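Local coordinates for methylxanthine N1-demethylase NdmA (Pseudomonas putida, PDB 6ICN), which catalyses the oxygen- and NADH-dependent N1-demethylation of caffeine to theobromine and formaldehyde, the first step of caffeine degradation, at residues S260-V265 against R286-D291; G218-V223 against C245-A250; V38-E43 against I167-P172. All blocks are in the same frame, centred on the assembly; numbering follows the deposited sequence.

Overall arrangement
Interactions 1 and 2 both belong to the seven-stranded antiparallel sheet of the catalytic domain, while interaction 3 joins the edge strand of that sheet to an edge strand of the Rieske domain. Interaction 2 is the most buried: regular strand pairing, phenylalanine rings and sulfur. Interaction 1, about 23 Å from it between centres, lies farther out, where paired strands fray into loops and serines, a glutamate, a glutamine and a water take over. Interaction 3 is partly buried and the smallest, made by side-chain packing without strand pairing. It meets interaction 1 through Val168, whose CG2 lies 3.9 Å from NH1 of Arg286.

Interaction 1: S260-V265 against R286-D291; sequences SSSLHV and REQSDD
Leu263 and Glu287 clasp each other at the tight end of this contact. The backbone N of Glu287 donates to Leu263 O (3.0 Å, nearly straight at 164°), and the glutamate side chain returns the grip: its chain stretched out with CG anti to the backbone N (chi1 -176°), OE1 accepts from Leu263 N at 3.0 Å. The carboxylate thus takes the place that Glu287 O would fill if the strand pairing went on one residue further. The same Leu263 O also receives a CA-H...O contact from Arg286 CA. Beside it, His264 and Arg286 form an antiparallel non-hydrogen-bonded pair, their side chains running in the same direction, with His264 ND1 3.8 Å from Arg286 CB. This is the open end of the hairpin made by strands 263-274 and 277-286, in the sheet of the catalytic domain, and the side chain of His264 lies about 6 Å from bound caffeine. Arg286 then reaches along its own segment, and its NE (2.9 Å) and NH2 both hold Asp291 OD1, side-on and in the guanidinium plane. Since NH1 pairs with Asp293, the arginine ties the strand to the start of helix 293-313, which carries the metal ligand Asp307. A leucine in its place would probably leave Asp291 and Asp293 without their positive partner and the turn between strand and helix freer to move. Toward solvent the packing slackens. Gln288, exposed and extended, lays its amide beside the serines, with CD 3.4 Å from Ser262 OG, while the small hydroxyls of Ser260 and Ser262 bond to each other (OG to OG, 2.7 Å). A water bridges the rest, donating to Leu263 O (2.8 Å), accepting from Gln288 N and bonding to Ser262 OG.

Interaction 2: G218-V223 against C245-A250; sequences GQFRFV and CSMPFA
Backbone hydrogen bonds do most of the joining between Phe220 and Cys245, a hydrogen-bonded antiparallel pair of strands 219-225 and 239-246. Cys245 N donates to Phe220 O at 2.7 Å, in the carbonyl plane, and Phe220 N answers to Cys245 O at 2.9 Å, tilted from that carbonyl's plane. One step on, Gln219 faces Ser246 as a non-hydrogen-bonded pair, and beyond it Met247 N points almost straight at Gly218 O (3.0 Å, 169°). Gly218 has a positive phi of 74°, which suits glycine, and its carbonyl also takes a water that bridges to Met247 O.

Sulfur and aromatic rings fill the face bearing Phe220 and Cys245. Cys245 SG, set anti to the carbonyl carbon (chi1 -56°), lies 3.9 Å from Phe222 CE1, an oblique sulfur-aromatic contact. Met247, bent at both chi2 and chi3, curls its SD to 4.3 Å from Phe220 CD2, an oblique Met-aromatic contact. Both sulfur residues suit this face, being polarisable and able to sit against rings without a polar partner. Trp338 of helix 330-348 meets the Phe220 ring edge-to-face and also covers Met247, while Phe222 stacks on Tyr243.

Polar side chains occupy the other face. The extended Gln219 offers OE1 to both NE (2.9 Å) and NH2 of Arg221, a side-on grip that fixes which way the amide is turned. Its NE2 then donates to a water that also bonds Ser246 OG, and this small hydroxyl is bonded in addition to Tyr156 N.

Backbone bonds thus hold the register while the two faces differ in character: rings and sulfur pack under helix 330-348, with Trp183 of helix 179-186 against Cys245, whereas on the other Gln219, Arg221, Ser246 and a water form a polar chain.

Interaction 3: V38-E43 against I167-P172; sequences VCTVTE and IVIQEP
At Thr40 the backbone passes from strand 35-40 into helix 41-47, and this corner meets Ile169 and Pro172 where strand 166-175 is interrupted; no beta bridge joins the two segments. The threonine methyl CG2 does the apolar work, 4.1 Å from Ile169 CG2, the two side chains passing alongside one another, head to tail, and 4.2 Å from Pro172 CD. Its hydroxyl is turned elsewhere: with OG1 between the backbone N and the carbonyl carbon (chi1 66°), it accepts from Glu43 N at 2.8 Å. Glu43 replies with OE1, whose anti lone pair takes Thr40 N at 2.9 Å. This reciprocal pair is a capping box, and it suits threonine, which can cap a helix and pack a methyl at once. The same carboxylate lies against the proline ring, with OE2 3.2 Å from Pro172 CG, while OE1 also forms a salt bridge with Lys279. Lys279, on strand 277-286, packs on Pro172 and bonds Val38 O as well, so the edge strand of the Rieske domain is tied to two strands of the catalytic sheet, while Thr42 on the adjoining helix packs against Tyr294 of the second subunit.

Interaction 1: S260-V265 against R286-D291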
ATOM      1  N   SER A 260     -32.718 -12.128  29.830  1.00 41.64           N
ATOM      2  CA  SER A 260     -33.916 -11.758  29.093  1.00 41.42           C
ATOM      3  C   SER A 260     -35.018 -12.807  29.124  1.00 42.64           C
ATOM      4  O   SER A 260     -36.118 -12.524  28.635  1.00 43.36           O
ATOM      5  CB  SER A 260     -33.563 -11.462  27.626  1.00 43.47           C
ATOM      6  OG  SER A 260     -32.918 -12.585  27.044  1.00 40.44           O
ATOM      7  N   SER A 261     -34.757 -13.999  29.671  1.00 40.24           N
ATOM      8  CA  SER A 261     -35.727 -15.101  29.700  1.00 39.27           C
ATOM      9  C   SER A 261     -36.271 -15.409  28.306  1.00 41.40           C
ATOM     10  O   SER A 261     -37.477 -15.579  28.107  1.00 43.22           O
ATOM     11  CB  SER A 261     -36.868 -14.805  30.677  1.00 40.41           C
ATOM     12  OG  SER A 261     -36.401 -14.856  32.014  1.00 43.97           O
ATOM     13  N   SER A 262     -35.362 -15.498  27.332  1.00 36.01           N
ATOM     14  CA  SER A 262     -35.760 -15.731  25.947  1.00 33.01           C
ATOM     15  C   SER A 262     -34.735 -16.621  25.253  1.00 30.25           C
ATOM     16  O   SER A 262     -33.577 -16.718  25.674  1.00 34.22           O
ATOM     17  CB  SER A 262     -35.927 -14.411  25.195  1.00 34.61           C
ATOM     18  OG  SER A 262     -34.790 -13.585  25.361  1.00 38.51           O
ATOM     19  N   LEU A 263     -35.180 -17.269  24.179  1.00 26.56           N
ATOM     20  CA  LEU A 263     -34.361 -18.253  23.479  1.00 25.74           C
ATOM     21  C   LEU A 263     -33.420 -17.566  22.488  1.00 26.06           C
ATOM     22  O   LEU A 263     -33.807 -16.627  21.789  1.00 25.85           O
ATOM     23  CB  LEU A 263     -35.257 -19.256  22.749  1.00 26.84           C
ATOM     24  CG  LEU A 263     -34.574 -20.381  21.962  1.00 28.47           C
ATOM     25  CD1 LEU A 263     -33.709 -21.241  22.876  1.00 28.69           C
ATOM     26  CD2 LEU A 263     -35.593 -21.235  21.218  1.00 31.42           C
ATOM     27  N   HIS A 264     -32.168 -18.017  22.469  1.00 24.50           N
ATOM     28  CA  HIS A 264     -31.153 -17.544  21.529  1.00 24.59           C
ATOM     29  C   HIS A 264     -30.405 -18.780  21.054  1.00 25.62           C
ATOM     30  O   HIS A 264     -29.930 -19.561  21.882  1.00 25.94           O
ATOM     31  CB  HIS A 264     -30.214 -16.529  22.207  1.00 24.42           C
ATOM     32  CG  HIS A 264     -29.361 -15.730  21.262  1.00 24.91           C
ATOM     33  ND1 HIS A 264     -29.624 -14.410  20.947  1.00 25.80           N
ATOM     34  CD2 HIS A 264     -28.229 -16.057  20.592  1.00 24.68           C
ATOM     35  CE1 HIS A 264     -28.699 -13.967  20.112  1.00 26.44           C
ATOM     36  NE2 HIS A 264     -27.838 -14.944  19.885  1.00 26.25           N
ATOM     37  N   VAL A 265     -30.331 -18.995  19.739  1.00 21.43           N
ATOM     38  CA  VAL A 265     -29.723 -20.200  19.178  1.00 20.27           C
ATOM     39  C   VAL A 265     -28.505 -19.799  18.357  1.00 22.15           C
ATOM     40  O   VAL A 265     -28.594 -18.896  17.517  1.00 20.32           O
ATOM     41  CB  VAL A 265     -30.713 -20.987  18.301  1.00 21.86           C
ATOM     42  CG1 VAL A 265     -30.080 -22.284  17.818  1.00 22.04           C
ATOM     43  CG2 VAL A 265     -32.019 -21.261  19.065  1.00 23.75           C
ATOM     44  N   ARG A 286     -33.133 -15.654  17.304  1.00 21.27           N
ATOM     45  CA  ARG A 286     -33.509 -15.121  18.603  1.00 21.18           C
ATOM     46  C   ARG A 286     -35.009 -14.914  18.681  1.00 22.78           C
ATOM     47  O   ARG A 286     -35.655 -14.530  17.700  1.00 22.44           O
ATOM     48  CB  ARG A 286     -32.777 -13.809  18.927  1.00 19.61           C
ATOM     49  CG  ARG A 286     -33.078 -12.633  17.997  1.00 21.07           C
ATOM     50  CD  ARG A 286     -31.999 -11.578  18.220  1.00 23.73           C
ATOM     51  NE  ARG A 286     -32.349 -10.251  17.723  1.00 21.07           N
ATOM     52  CZ  ARG A 286     -32.191  -9.854  16.468  1.00 19.51           C
ATOM     53  NH1 ARG A 286     -31.714 -10.691  15.549  1.00 20.30           N
ATOM     54  NH2 ARG A 286     -32.500  -8.602  16.128  1.00 19.01           N
ATOM     55  N   GLU A 287     -35.541 -15.178  19.875  1.00 23.00           N
ATOM     56  CA  GLU A 287     -36.961 -15.008  20.154  1.00 27.49           C
ATOM     57  C   GLU A 287     -37.315 -13.538  20.344  1.00 27.70           C
ATOM     58  O   GLU A 287     -38.317 -13.055  19.798  1.00 28.63           O
ATOM     59  CB  GLU A 287     -37.319 -15.823  21.396  1.00 26.35           C
ATOM     60  CG  GLU A 287     -38.781 -15.817  21.755  1.00 29.94           C
ATOM     61  CD  GLU A 287     -39.049 -16.658  22.993  1.00 40.30           C
ATOM     62  OE1 GLU A 287     -38.084 -16.969  23.733  1.00 35.93           O
ATOM     63  OE2 GLU A 287     -40.226 -17.009  23.219  1.00 44.56           O
ATOM     64  N   GLN A 288     -36.498 -12.812  21.111  1.00 25.62           N
ATOM     65  CA  GLN A 288     -36.655 -11.366  21.278  1.00 28.93           C
ATOM     66  C   GLN A 288     -35.931 -10.684  20.124  1.00 27.95           C
ATOM     67  O   GLN A 288     -34.699 -10.613  20.108  1.00 28.11           O
ATOM     68  CB  GLN A 288     -36.109 -10.918  22.630  1.00 31.26           C
ATOM     69  CG  GLN A 288     -37.049 -11.198  23.798  1.00 40.34           C
ATOM     70  CD  GLN A 288     -36.499 -10.705  25.127  1.00 42.97           C
ATOM     71  OE1 GLN A 288     -35.395 -10.151  25.194  1.00 44.69           O
ATOM     72  NE2 GLN A 288     -37.269 -10.903  26.199  1.00 47.35           N
ATOM     73  N   SER A 289     -36.687 -10.183  19.145  1.00 28.07           N
ATOM     74  CA  SER A 289     -36.078  -9.759  17.889  1.00 28.90           C
ATOM     75  C   SER A 289     -36.462  -8.336  17.492  1.00 27.76           C
ATOM     76  O   SER A 289     -36.293  -7.959  16.323  1.00 31.68           O
ATOM     77  CB  SER A 289     -36.438 -10.721  16.761  1.00 27.84           C
ATOM     78  OG  SER A 289     -37.841 -10.765  16.530  1.00 31.66           O
ATOM     79  N   ASP A 290     -36.975  -7.534  18.426  1.00 31.51           N
ATOM     80  CA  ASP A 290     -37.281  -6.144  18.111  1.00 33.89           C
ATOM     81  C   ASP A 290     -36.039  -5.255  18.155  1.00 32.57           C
ATOM     82  O   ASP A 290     -36.102  -4.098  17.724  1.00 34.00           O
ATOM     83  CB  ASP A 290     -38.336  -5.615  19.083  1.00 35.22           C
ATOM     84  CG  ASP A 290     -37.977  -5.904  20.550  1.00 47.03           C
ATOM     85  OD1 ASP A 290     -37.725  -7.062  20.913  1.00 50.15           O
ATOM     86  OD2 ASP A 290     -37.917  -4.911  21.313  1.00 55.84           O
ATOM     87  N   ASP A 291     -34.907  -5.774  18.630  1.00 27.05           N
ATOM     88  CA  ASP A 291     -33.671  -5.016  18.715  1.00 25.02           C
ATOM     89  C   ASP A 291     -32.900  -5.129  17.402  1.00 23.43           C
ATOM     90  O   ASP A 291     -33.337  -5.768  16.444  1.00 21.79           O
ATOM     91  CB  ASP A 291     -32.841  -5.516  19.888  1.00 21.99           C
ATOM     92  CG  ASP A 291     -32.576  -7.020  19.815  1.00 21.70           C
ATOM     93  OD1 ASP A 291     -32.999  -7.673  18.835  1.00 22.37           O
ATOM     94  OD2 ASP A 291     -31.941  -7.540  20.748  1.00 24.42           O
TER
HETATM   95  O   HOH W   1     -34.005 -13.919  22.623  1.00 26.99           O

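Interaction 2: G218-V223 against C245-A250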
ATOM      1  N   GLY A 218     -25.838 -39.757  15.506  1.00 25.17           N
ATOM      2  CA  GLY A 218     -24.675 -39.072  14.965  1.00 25.10           C
ATOM      3  C   GLY A 218     -24.431 -37.691  15.536  1.00 23.57           C
ATOM      4  O   GLY A 218     -23.696 -36.899  14.925  1.00 22.32           O
ATOM      5  N   GLN A 219     -25.020 -37.385  16.688  1.00 22.51           N
ATOM      6  CA  GLN A 219     -24.874 -36.103  17.360  1.00 22.39           C
ATOM      7  C   GLN A 219     -24.337 -36.312  18.766  1.00 25.03           C
ATOM      8  O   GLN A 219     -24.686 -37.290  19.435  1.00 24.71           O
ATOM      9  CB  GLN A 219     -26.209 -35.359  17.447  1.00 23.45           C
ATOM     10  CG  GLN A 219     -26.972 -35.313  16.125  1.00 24.90           C
ATOM     11  CD  GLN A 219     -28.428 -34.939  16.320  1.00 24.61           C
ATOM     12  OE1 GLN A 219     -28.957 -35.021  17.427  1.00 27.19           O
ATOM     13  NE2 GLN A 219     -29.082 -34.527  15.243  1.00 32.04           N
ATOM     14  N   PHE A 220     -23.492 -35.387  19.222  1.00 20.25           N
ATOM     15  CA  PHE A 220     -23.193 -35.272  20.640  1.00 22.35           C
ATOM     16  C   PHE A 220     -24.220 -34.344  21.273  1.00 26.44           C
ATOM     17  O   PHE A 220     -24.446 -33.231  20.779  1.00 25.95           O
ATOM     18  CB  PHE A 220     -21.777 -34.728  20.857  1.00 21.86           C
ATOM     19  CG  PHE A 220     -20.807 -35.734  21.425  1.00 21.99           C
ATOM     20  CD1 PHE A 220     -21.230 -36.695  22.333  1.00 25.42           C
ATOM     21  CD2 PHE A 220     -19.460 -35.696  21.076  1.00 25.36           C
ATOM     22  CE1 PHE A 220     -20.330 -37.617  22.870  1.00 28.19           C
ATOM     23  CE2 PHE A 220     -18.553 -36.626  21.609  1.00 24.42           C
ATOM     24  CZ  PHE A 220     -18.996 -37.581  22.501  1.00 26.28           C
ATOM     25  N   ARG A 221     -24.842 -34.790  22.367  1.00 23.66           N
ATOM     26  CA  ARG A 221     -25.813 -33.983  23.092  1.00 23.30           C
ATOM     27  C   ARG A 221     -25.364 -33.817  24.536  1.00 27.40           C
ATOM     28  O   ARG A 221     -25.007 -34.803  25.196  1.00 28.10           O
ATOM     29  CB  ARG A 221     -27.211 -34.613  23.041  1.00 26.72           C
ATOM     30  CG  ARG A 221     -27.732 -34.815  21.630  1.00 29.22           C
ATOM     31  CD  ARG A 221     -29.207 -35.088  21.621  1.00 34.09           C
ATOM     32  NE  ARG A 221     -29.672 -35.347  20.267  1.00 33.84           N
ATOM     33  CZ  ARG A 221     -30.942 -35.573  19.952  1.00 39.94           C
ATOM     34  NH1 ARG A 221     -31.866 -35.565  20.904  1.00 42.73           N
ATOM     35  NH2 ARG A 221     -31.285 -35.796  18.691  1.00 37.57           N
ATOM     36  N   PHE A 222     -25.372 -32.575  25.020  1.00 26.55           N
ATOM     37  CA  PHE A 222     -25.016 -32.291  26.408  1.00 26.81           C
ATOM     38  C   PHE A 222     -25.534 -30.908  26.793  1.00 29.48           C
ATOM     39  O   PHE A 222     -25.775 -30.055  25.932  1.00 26.12           O
ATOM     40  CB  PHE A 222     -23.497 -32.419  26.655  1.00 24.65           C
ATOM     41  CG  PHE A 222     -22.620 -31.670  25.658  1.00 22.56           C
ATOM     42  CD1 PHE A 222     -22.211 -32.274  24.473  1.00 23.55           C
ATOM     43  CD2 PHE A 222     -22.169 -30.395  25.947  1.00 23.53           C
ATOM     44  CE1 PHE A 222     -21.385 -31.586  23.568  1.00 24.16           C
ATOM     45  CE2 PHE A 222     -21.345 -29.693  25.055  1.00 21.55           C
ATOM     46  CZ  PHE A 222     -20.960 -30.288  23.864  1.00 20.14           C
ATOM     47  N   VAL A 223     -25.717 -30.705  28.106  1.00 28.72           N
ATOM     48  CA  VAL A 223     -26.330 -29.500  28.666  1.00 28.95           C
ATOM     49  C   VAL A 223     -25.420 -28.897  29.735  1.00 35.65           C
ATOM     50  O   VAL A 223     -24.808 -29.624  30.526  1.00 39.51           O
ATOM     51  CB  VAL A 223     -27.729 -29.809  29.242  1.00 33.07           C
ATOM     52  CG1 VAL A 223     -28.365 -28.564  29.851  1.00 36.84           C
ATOM     53  CG2 VAL A 223     -28.629 -30.395  28.165  1.00 34.90           C
ATOM     54  N   CYS A 245     -24.638 -31.476  18.678  1.00 20.70           N
ATOM     55  CA  CYS A 245     -23.463 -31.323  17.819  1.00 21.50           C
ATOM     56  C   CYS A 245     -23.480 -32.423  16.770  1.00 20.74           C
ATOM     57  O   CYS A 245     -23.112 -33.565  17.058  1.00 22.71           O
ATOM     58  CB  CYS A 245     -22.180 -31.368  18.641  1.00 20.49           C
ATOM     59  SG  CYS A 245     -22.110 -30.149  19.985  1.00 22.60           S
ATOM     60  N   SER A 246     -23.906 -32.079  15.554  1.00 18.01           N
ATOM     61  CA  SER A 246     -23.884 -33.029  14.440  1.00 18.25           C
ATOM     62  C   SER A 246     -22.440 -33.305  14.033  1.00 21.85           C
ATOM     63  O   SER A 246     -21.740 -32.410  13.551  1.00 20.06           O
ATOM     64  CB  SER A 246     -24.685 -32.485  13.261  1.00 18.24           C
ATOM     65  OG  SER A 246     -26.053 -32.333  13.601  1.00 19.85           O
ATOM     66  N   MET A 247     -21.981 -34.539  14.225  1.00 19.13           N
ATOM     67  CA  MET A 247     -20.572 -34.851  13.953  1.00 18.61           C
ATOM     68  C   MET A 247     -20.293 -34.751  12.474  1.00 20.04           C
ATOM     69  O   MET A 247     -21.128 -35.168  11.665  1.00 21.86           O
ATOM     70  CB  MET A 247     -20.199 -36.247  14.477  1.00 19.90           C
ATOM     71  CG  MET A 247     -20.290 -36.334  15.996  1.00 18.78           C
ATOM     72  SD  MET A 247     -18.951 -35.382  16.788  1.00 22.23           S
ATOM     73  CE  MET A 247     -17.574 -36.424  16.413  1.00 21.65           C
ATOM     74  N   PRO A 248     -19.110 -34.242  12.100  1.00 17.43           N
ATOM     75  CA  PRO A 248     -17.981 -33.862  12.964  1.00 17.22           C
ATOM     76  C   PRO A 248     -17.847 -32.392  13.347  1.00 20.74           C
ATOM     77  O   PRO A 248     -17.140 -32.122  14.310  1.00 18.98           O
ATOM     78  CB  PRO A 248     -16.768 -34.247  12.126  1.00 19.12           C
ATOM     79  CG  PRO A 248     -17.229 -34.069  10.705  1.00 21.24           C
ATOM     80  CD  PRO A 248     -18.707 -34.361  10.685  1.00 18.39           C
ATOM     81  N   PHE A 249     -18.443 -31.447  12.613  1.00 17.96           N
ATOM     82  CA  PHE A 249     -18.029 -30.055  12.790  1.00 18.00           C
ATOM     83  C   PHE A 249     -19.152 -29.064  13.058  1.00 21.61           C
ATOM     84  O   PHE A 249     -18.878 -27.859  13.149  1.00 24.24           O
ATOM     85  CB  PHE A 249     -17.241 -29.576  11.559  1.00 19.78           C
ATOM     86  CG  PHE A 249     -15.981 -30.353  11.298  1.00 15.55           C
ATOM     87  CD1 PHE A 249     -15.103 -30.674  12.335  1.00 16.60           C
ATOM     88  CD2 PHE A 249     -15.672 -30.761  10.015  1.00 15.76           C
ATOM     89  CE1 PHE A 249     -13.950 -31.414  12.081  1.00 16.74           C
ATOM     90  CE2 PHE A 249     -14.516 -31.495   9.744  1.00 18.45           C
ATOM     91  CZ  PHE A 249     -13.650 -31.825  10.797  1.00 18.20           C
ATOM     92  N   ALA A 250     -20.393 -29.504  13.170  1.00 18.20           N
ATOM     93  CA  ALA A 250     -21.510 -28.579  13.339  1.00 20.23           C
ATOM     94  C   ALA A 250     -21.957 -28.551  14.790  1.00 23.09           C
ATOM     95  O   ALA A 250     -22.087 -29.602  15.421  1.00 27.03           O
ATOM     96  CB  ALA A 250     -22.679 -28.969  12.441  1.00 21.87           C
TER
HETATM   97  O   HOH W   2     -23.485 -36.575  11.814  1.00 29.31           O
HETATM   98  O   HOH W   3     -27.620 -34.631  12.630  1.00 31.71           O

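Interaction 3: V38-E43 against I167-P172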
ATOM      1  N   VAL A  38     -20.078 -25.027   2.142  1.00 13.75           N
ATOM      2  CA  VAL A  38     -18.997 -24.433   1.365  1.00 13.97           C
ATOM      3  C   VAL A  38     -19.199 -22.953   1.112  1.00 15.34           C
ATOM      4  O   VAL A  38     -18.205 -22.245   0.871  1.00 16.30           O
ATOM      5  CB  VAL A  38     -18.778 -25.177   0.034  1.00 17.19           C
ATOM      6  CG1 VAL A  38     -18.321 -26.619   0.329  1.00 15.47           C
ATOM      7  CG2 VAL A  38     -20.053 -25.157  -0.853  1.00 17.13           C
ATOM      8  N   CYS A  39     -20.423 -22.457   1.192  1.00 15.80           N
ATOM      9  CA  CYS A  39     -20.700 -21.045   0.973  1.00 15.82           C
ATOM     10  C   CYS A  39     -22.113 -20.774   1.447  1.00 15.69           C
ATOM     11  O   CYS A  39     -22.898 -21.704   1.655  1.00 16.87           O
ATOM     12  CB  CYS A  39     -20.535 -20.669  -0.505  1.00 15.78           C
ATOM     13  SG  CYS A  39     -21.731 -21.447  -1.651  1.00 17.05           S
ATOM     14  N   THR A  40     -22.414 -19.495   1.661  1.00 16.51           N
ATOM     15  CA  THR A  40     -23.805 -19.106   1.832  1.00 15.40           C
ATOM     16  C   THR A  40     -24.467 -18.969   0.465  1.00 16.27           C
ATOM     17  O   THR A  40     -23.800 -18.793  -0.564  1.00 15.97           O
ATOM     18  CB  THR A  40     -23.939 -17.772   2.574  1.00 18.32           C
ATOM     19  OG1 THR A  40     -23.389 -16.718   1.765  1.00 17.78           O
ATOM     20  CG2 THR A  40     -23.210 -17.820   3.924  1.00 17.11           C
ATOM     21  N   VAL A  41     -25.801 -19.078   0.465  1.00 16.44           N
ATOM     22  CA  VAL A  41     -26.563 -18.798  -0.754  1.00 14.29           C
ATOM     23  C   VAL A  41     -26.275 -17.382  -1.231  1.00 17.14           C
ATOM     24  O   VAL A  41     -26.061 -17.144  -2.428  1.00 16.35           O
ATOM     25  CB  VAL A  41     -28.068 -19.033  -0.521  1.00 16.79           C
ATOM     26  CG1 VAL A  41     -28.891 -18.557  -1.739  1.00 20.04           C
ATOM     27  CG2 VAL A  41     -28.329 -20.524  -0.276  1.00 18.81           C
ATOM     28  N   THR A  42     -26.180 -16.440  -0.287  1.00 17.68           N
ATOM     29  CA  THR A  42     -25.816 -15.060  -0.608  1.00 17.43           C
ATOM     30  C   THR A  42     -24.485 -14.984  -1.360  1.00 16.38           C
ATOM     31  O   THR A  42     -24.382 -14.297  -2.389  1.00 16.24           O
ATOM     32  CB  THR A  42     -25.786 -14.239   0.679  1.00 17.82           C
ATOM     33  OG1 THR A  42     -27.137 -14.097   1.148  1.00 20.36           O
ATOM     34  CG2 THR A  42     -25.189 -12.844   0.418  1.00 21.38           C
ATOM     35  N   GLU A  43     -23.460 -15.709  -0.893  1.00 16.57           N
ATOM     36  CA  GLU A  43     -22.193 -15.727  -1.627  1.00 17.94           C
ATOM     37  C   GLU A  43     -22.365 -16.254  -3.047  1.00 15.53           C
ATOM     38  O   GLU A  43     -21.787 -15.706  -3.993  1.00 16.70           O
ATOM     39  CB  GLU A  43     -21.157 -16.574  -0.884  1.00 15.23           C
ATOM     40  CG  GLU A  43     -20.558 -15.925   0.322  1.00 21.48           C
ATOM     41  CD  GLU A  43     -19.542 -16.834   0.976  1.00 25.08           C
ATOM     42  OE1 GLU A  43     -19.918 -17.963   1.336  1.00 19.44           O
ATOM     43  OE2 GLU A  43     -18.367 -16.423   1.128  1.00 32.30           O
ATOM     44  N   ILE A 167     -34.037 -15.230  12.281  1.00 22.06           N
ATOM     45  CA  ILE A 167     -32.766 -15.873  11.933  1.00 20.21           C
ATOM     46  C   ILE A 167     -31.886 -14.887  11.173  1.00 20.56           C
ATOM     47  O   ILE A 167     -32.349 -14.235  10.232  1.00 22.34           O
ATOM     48  CB  ILE A 167     -33.002 -17.136  11.089  1.00 21.34           C
ATOM     49  CG1 ILE A 167     -33.807 -18.167  11.888  1.00 25.78           C
ATOM     50  CG2 ILE A 167     -31.678 -17.717  10.607  1.00 24.59           C
ATOM     51  CD1 ILE A 167     -34.157 -19.412  11.091  1.00 25.40           C
ATOM     52  N   VAL A 168     -30.605 -14.804  11.557  1.00 17.48           N
ATOM     53  CA  VAL A 168     -29.605 -13.995  10.864  1.00 17.53           C
ATOM     54  C   VAL A 168     -28.448 -14.900  10.452  1.00 16.89           C
ATOM     55  O   VAL A 168     -27.879 -15.609  11.294  1.00 18.15           O
ATOM     56  CB  VAL A 168     -29.093 -12.845  11.756  1.00 17.67           C
ATOM     57  CG1 VAL A 168     -27.894 -12.138  11.094  1.00 19.09           C
ATOM     58  CG2 VAL A 168     -30.221 -11.861  12.091  1.00 21.85           C
ATOM     59  N   ILE A 169     -28.109 -14.883   9.166  1.00 17.36           N
ATOM     60  CA  ILE A 169     -26.966 -15.620   8.625  1.00 16.42           C
ATOM     61  C   ILE A 169     -25.798 -14.648   8.520  1.00 18.46           C
ATOM     62  O   ILE A 169     -25.839 -13.698   7.726  1.00 19.93           O
ATOM     63  CB  ILE A 169     -27.286 -16.223   7.250  1.00 18.05           C
ATOM     64  CG1 ILE A 169     -28.513 -17.146   7.328  1.00 20.90           C
ATOM     65  CG2 ILE A 169     -26.055 -16.971   6.684  1.00 19.06           C
ATOM     66  CD1 ILE A 169     -29.092 -17.532   5.941  1.00 22.29           C
ATOM     67  N   GLN A 170     -24.737 -14.896   9.271  1.00 16.67           N
ATOM     68  CA  GLN A 170     -23.609 -13.972   9.177  1.00 18.79           C
ATOM     69  C   GLN A 170     -22.743 -14.269   7.954  1.00 20.36           C
ATOM     70  O   GLN A 170     -22.804 -15.341   7.350  1.00 20.21           O
ATOM     71  CB  GLN A 170     -22.761 -14.020  10.447  1.00 19.43           C
ATOM     72  CG  GLN A 170     -23.507 -13.502  11.646  1.00 20.03           C
ATOM     73  CD  GLN A 170     -22.612 -12.948  12.746  1.00 18.79           C
ATOM     74  OE1 GLN A 170     -23.094 -12.603  13.809  1.00 19.67           O
ATOM     75  NE2 GLN A 170     -21.308 -12.850  12.484  1.00 24.21           N
ATOM     76  N   GLU A 171     -21.928 -13.284   7.583  1.00 19.85           N
ATOM     77  CA  GLU A 171     -20.932 -13.544   6.561  1.00 18.31           C
ATOM     78  C   GLU A 171     -19.906 -14.548   7.088  1.00 16.20           C
ATOM     79  O   GLU A 171     -19.578 -14.538   8.274  1.00 21.23           O
ATOM     80  CB  GLU A 171     -20.248 -12.247   6.151  1.00 24.57           C
ATOM     81  CG  GLU A 171     -21.179 -11.387   5.288  1.00 29.86           C
ATOM     82  CD  GLU A 171     -20.624 -10.022   4.973  1.00 42.46           C
ATOM     83  OE1 GLU A 171     -19.486  -9.716   5.392  1.00 39.57           O
ATOM     84  OE2 GLU A 171     -21.340  -9.259   4.290  1.00 43.44           O
ATOM     85  N   PRO A 172     -19.362 -15.399   6.226  1.00 17.52           N
ATOM     86  CA  PRO A 172     -18.356 -16.361   6.699  1.00 17.00           C
ATOM     87  C   PRO A 172     -17.104 -15.657   7.202  1.00 19.50           C
ATOM     88  O   PRO A 172     -16.765 -14.557   6.759  1.00 18.46           O
ATOM     89  CB  PRO A 172     -18.059 -17.228   5.469  1.00 21.61           C
ATOM     90  CG  PRO A 172     -18.725 -16.553   4.308  1.00 30.59           C
ATOM     91  CD  PRO A 172     -19.778 -15.636   4.832  1.00 21.79           C
TER